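Local coordinates for secreted protein (Streptomyces lividans TK24, PDB 5LXZ) that probably acts as a copper-radical oxidase of the galactose oxidase-like AA5 family, built on a Kelch beta-propeller with a mononuclear copper site, at residues 401-406 against 423-428; 343-348 against 378-383. The protein carries 1 engineered substitution. One frame throughout, in Å; residues are numbered along the deposited sequence.

Interaction 1: residues 401-406 against 423-428; sequences LEKGTR and GSQDYR. With EDO (1,2-ethanediol), chain L.
G423 lies against R406 and T405, its CA 3.0 Å from R406 O. There is no room for a CB between that carbonyl and T405 CG2, and the backbone angles, with phi positive, call for glycine. S424 follows with the one antiparallel bridge of the contact, a hydrogen-bonded pair with R406: R406 N donates to S424 O at 2.8 Å and S424 N to R406 O at 2.9 Å. Its side chain turns back on its own segment, where OG donates a hydrogen bond to D426 O at 2.8 Å, a job a short hydroxyl can do without leaving the backbone. Q425 CA stands 3.2 Å from G404 O in a CA-H...O contact, 155° at the hydrogen. With CG anti to the backbone N (chi1 -167°), its CB and CG methylenes lie beside the same carbonyl and its chain crosses that of K403 at about a right angle. D426 accepts from Y427 N at OD1, which is met from above the carboxylate plane, while OD2 forms salt bridges with R430 and K377. The extended R406 chain passes along the D426-Y427 backbone, NE 3.6 Å from Y427 N, and brings its guanidinium, one face toward Y427 CD1, to G372 O, S376 O and T351 OG1. Y427 OH is hydrogen-bonded to D216. R428 lays CG over one face of the tyrosine ring; its NH1 shares D216 and also meets O1 of an ethanediol, probably from the crystallisation liquor. Both segments are propeller loops: 401-406 leads from strand 395-397 into strand 409-412, the other from strand 418-421 to strand 438-442.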
# COMPACT_ATOMS: atom_id res chain seq x y z
N LEU A 401 -4.97 16.22 12.01
CA LEU A 401 -3.70 16.03 12.67
C LEU A 401 -3.12 17.40 13.00
O LEU A 401 -3.63 18.43 12.52
CB LEU A 401 -2.76 15.26 11.76
CG LEU A 401 -3.27 13.91 11.28
CD1 LEU A 401 -2.46 13.40 10.11
CD2 LEU A 401 -3.28 12.90 12.41
N GLU A 402 -2.06 17.42 13.77
CA GLU A 402 -1.38 18.69 14.09
C GLU A 402 -0.55 19.18 12.92
O GLU A 402 -0.50 20.38 12.68
CB GLU A 402 -0.52 18.58 15.37
CG GLU A 402 0.23 19.88 15.72
CD GLU A 402 1.31 19.75 16.77
OE1 GLU A 402 1.65 18.64 17.19
OE2 GLU A 402 1.83 20.82 17.20
N LYS A 403 0.11 18.29 12.18
CA LYS A 403 1.06 18.64 11.15
C LYS A 403 0.70 17.88 9.90
O LYS A 403 0.11 16.83 9.99
CB LYS A 403 2.46 18.18 11.58
CG LYS A 403 2.96 18.93 12.81
CD LYS A 403 4.23 18.32 13.32
CE LYS A 403 4.65 19.02 14.60
NZ LYS A 403 5.98 18.58 15.05
N GLY A 404 1.08 18.42 8.76
CA GLY A 404 0.96 17.69 7.52
C GLY A 404 1.77 16.42 7.64
O GLY A 404 2.90 16.41 8.10
N THR A 405 1.17 15.32 7.19
CA THR A 405 1.73 13.98 7.45
C THR A 405 1.65 13.09 6.22
O THR A 405 0.53 12.66 5.89
CB THR A 405 0.93 13.31 8.59
OG1 THR A 405 0.93 14.16 9.75
CG2 THR A 405 1.56 12.00 8.99
N ARG A 406 2.79 12.81 5.59
CA ARG A 406 2.91 11.71 4.64
C ARG A 406 3.08 10.39 5.39
O ARG A 406 3.67 10.33 6.47
CB ARG A 406 4.15 11.86 3.76
CG ARG A 406 4.13 12.97 2.74
CD ARG A 406 5.43 12.96 2.03
NE ARG A 406 5.48 13.87 0.90
CZ ARG A 406 5.07 13.58 -0.34
NH1 ARG A 406 4.44 12.43 -0.62
NH2 ARG A 406 5.25 14.44 -1.32
N GLY A 423 4.49 8.67 10.40
CA GLY A 423 4.53 9.47 9.22
C GLY A 423 5.58 10.56 9.31
O GLY A 423 6.33 10.61 10.28
N SER A 424 5.68 11.38 8.27
CA SER A 424 6.66 12.47 8.28
C SER A 424 6.07 13.68 7.61
O SER A 424 5.17 13.60 6.79
CB SER A 424 7.95 12.08 7.61
OG SER A 424 7.74 11.72 6.25
N GLN A 425 6.60 14.85 7.96
CA GLN A 425 6.04 16.06 7.43
C GLN A 425 6.45 16.31 5.97
O GLN A 425 5.77 17.07 5.26
CB GLN A 425 6.46 17.24 8.30
CG GLN A 425 5.70 18.53 8.05
CD GLN A 425 5.82 19.57 9.20
OE1 GLN A 425 6.36 19.31 10.24
NE2 GLN A 425 5.24 20.72 8.98
N ASP A 426 7.56 15.70 5.54
CA ASP A 426 8.05 15.85 4.19
C ASP A 426 8.44 14.53 3.58
O ASP A 426 8.50 13.48 4.25
CB ASP A 426 9.24 16.83 4.25
CG ASP A 426 9.49 17.57 2.94
OD1 ASP A 426 8.86 17.31 1.87
OD2 ASP A 426 10.46 18.39 2.95
N TYR A 427 8.73 14.58 2.29
CA TYR A 427 9.11 13.43 1.47
C TYR A 427 10.22 12.61 2.09
O TYR A 427 11.27 13.14 2.40
CB TYR A 427 9.50 13.93 0.08
CG TYR A 427 9.96 12.86 -0.86
CD1 TYR A 427 9.04 12.08 -1.57
CD2 TYR A 427 11.31 12.63 -1.07
CE1 TYR A 427 9.46 11.10 -2.46
CE2 TYR A 427 11.76 11.66 -1.94
CZ TYR A 427 10.83 10.86 -2.61
OH TYR A 427 11.26 9.91 -3.46
N ARG A 428 9.98 11.32 2.31
CA ARG A 428 10.97 10.41 2.84
C ARG A 428 11.67 10.93 4.09
O ARG A 428 12.89 10.71 4.29
CB ARG A 428 11.95 9.97 1.78
CG ARG A 428 11.30 9.15 0.67
CD ARG A 428 12.32 8.52 -0.22
NE ARG A 428 13.17 7.58 0.50
CZ ARG A 428 14.13 6.88 -0.05
NH1 ARG A 428 14.44 7.00 -1.35
NH2 ARG A 428 14.83 6.05 0.70
C1 EDO L . 17.67 5.43 -0.87
O1 EDO L . 16.79 4.98 -1.89
C2 EDO L . 17.71 4.58 0.38
O2 EDO L . 18.33 5.36 1.45

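Interaction 2: residues 343-348 against 378-383; sequences MSDANM and LSSEKT
D345 reaches across to S380 where two connecting loops of the Kelch-type beta-propeller meet at the surface, from a type I beta turn running from D345 to M348 and closed by M348 N on D345 O. Following the aspartate outward, CB lies 3.6 Å from S380 OG. CG, 3.5 Å from S380 OG, stands anti to the carbonyl carbon (chi1 -66°), which directs the carboxylate toward the S380 hydroxyl. OD2 then accepts a hydrogen bond from S380 OG at 2.6 Å, met on its anti side and 17° out of the carboxylate plane. The same oxygen accepts a second from a water that in turn accepts from E381 N, so one carboxylate oxygen serves both the hydroxyl and, through the water, a backbone amide. S380 suits its place because its hydroxyl works both ways: while donating to D345 it accepts from K382 N, an ST turn. The methylenes of K382 pass alongside OD2 and S344 CB, but its NZ stays 5.3 Å from D345 OD2 and makes its salt bridge with D397, whose other oxygen takes S344 OG. The positive charge of K382, though paired with D397, may modestly favour the ionised form of D345. M348, unbranched and flexible, is long enough to lay its sulfur against the S379-S380 peptide, and its chain crosses L378 at about a right angle. SD lies 3.4 Å from S379 C and 3.5 Å from S380 N.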
# COMPACT_ATOMS: atom_id res chain seq x y z
N MET A 343 -13.29 15.77 -1.73
CA MET A 343 -11.99 15.52 -1.14
C MET A 343 -11.17 16.81 -0.92
O MET A 343 -10.75 17.45 -1.88
CB MET A 343 -11.18 14.55 -2.00
CG MET A 343 -9.77 14.30 -1.49
SD MET A 343 -9.64 13.33 0.02
CE MET A 343 -10.07 11.69 -0.64
N SER A 344 -10.92 17.13 0.34
CA SER A 344 -9.96 18.18 0.68
C SER A 344 -8.57 17.73 0.38
O SER A 344 -8.27 16.53 0.49
CB SER A 344 -10.05 18.55 2.12
OG SER A 344 -11.28 19.21 2.36
N ASP A 345 -7.66 18.64 0.02
CA ASP A 345 -6.25 18.25 -0.24
C ASP A 345 -6.21 17.14 -1.29
O ASP A 345 -5.51 16.15 -1.14
CB ASP A 345 -5.48 17.87 1.05
CG ASP A 345 -5.30 19.07 1.97
OD1 ASP A 345 -5.37 20.20 1.42
OD2 ASP A 345 -5.02 18.85 3.14
N ALA A 346 -6.99 17.33 -2.37
CA ALA A 346 -7.02 16.35 -3.44
C ALA A 346 -5.70 16.31 -4.21
O ALA A 346 -5.41 15.35 -4.92
CB ALA A 346 -8.18 16.64 -4.36
N ASN A 347 -4.88 17.34 -4.02
CA ASN A 347 -3.53 17.42 -4.50
C ASN A 347 -2.48 16.79 -3.59
O ASN A 347 -1.29 16.89 -3.86
CB ASN A 347 -3.19 18.89 -4.79
CG ASN A 347 -3.26 19.78 -3.55
OD1 ASN A 347 -3.97 19.52 -2.60
ND2 ASN A 347 -2.48 20.86 -3.59
N MET A 348 -2.94 16.16 -2.50
CA MET A 348 -2.07 15.55 -1.46
C MET A 348 -2.60 14.18 -1.12
O MET A 348 -2.84 13.89 0.05
CB MET A 348 -1.97 16.40 -0.22
CG MET A 348 -1.54 17.81 -0.55
SD MET A 348 -1.29 18.73 1.00
CE MET A 348 -1.70 20.39 0.51
N LEU A 378 4.57 19.63 -0.21
CA LEU A 378 3.24 19.70 0.34
C LEU A 378 2.93 18.44 1.16
O LEU A 378 3.25 17.34 0.74
CB LEU A 378 2.20 19.81 -0.77
CG LEU A 378 2.24 21.01 -1.71
CD1 LEU A 378 1.18 20.82 -2.80
CD2 LEU A 378 1.97 22.26 -0.89
N SER A 379 2.27 18.61 2.29
CA SER A 379 1.73 17.51 3.08
C SER A 379 0.45 17.91 3.78
O SER A 379 0.27 19.08 4.15
CB SER A 379 2.76 16.90 4.00
OG SER A 379 3.13 17.81 5.02
N SER A 380 -0.48 16.95 3.93
CA SER A 380 -1.82 17.19 4.43
C SER A 380 -1.97 16.81 5.89
O SER A 380 -1.52 15.73 6.30
CB SER A 380 -2.83 16.36 3.64
OG SER A 380 -4.14 16.58 4.09
N GLU A 381 -2.59 17.66 6.69
CA GLU A 381 -2.97 17.31 8.02
C GLU A 381 -4.41 16.79 8.13
O GLU A 381 -4.90 16.53 9.22
CB GLU A 381 -2.74 18.50 8.98
CG GLU A 381 -3.71 19.63 8.75
CD GLU A 381 -3.36 20.85 9.59
OE1 GLU A 381 -2.16 21.18 9.76
OE2 GLU A 381 -4.33 21.43 10.07
N LYS A 382 -5.11 16.63 7.01
CA LYS A 382 -6.51 16.32 7.04
C LYS A 382 -6.83 14.84 7.04
O LYS A 382 -6.08 14.01 6.46
CB LYS A 382 -7.26 17.01 5.90
CG LYS A 382 -7.24 18.52 6.14
CD LYS A 382 -8.04 19.30 5.13
CE LYS A 382 -8.23 20.74 5.65
NZ LYS A 382 -9.34 21.37 4.92
N THR A 383 -7.96 14.55 7.64
CA THR A 383 -8.70 13.34 7.36
C THR A 383 -9.92 13.68 6.56
O THR A 383 -10.52 14.74 6.72
CB THR A 383 -9.10 12.52 8.61
OG1 THR A 383 -10.02 13.24 9.40
CG2 THR A 383 -7.88 12.16 9.39
O HOH W 1 -3.85 20.02 5.29

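Interaction 2 closes along the chain before interaction 1 opens, yet their centres lie about 11 Å apart and segment 378-383 borders both. Segment 401-406 runs beside it: L401 N meets E381 O at 2.8 Å, probably a hydrogen bond, and T405 and S380 share a further backbone bond. From the other segment of interaction 1, Q425 O probably accepts from S379 OG, also at 2.8 Å, and that hydroxyl packs on the backbone of G404 as well. Three propeller loops are thus tied together. In interaction 1 the Y427 side chain lies about 9 Å from a bound copper ion. Interaction 2 is at the surface.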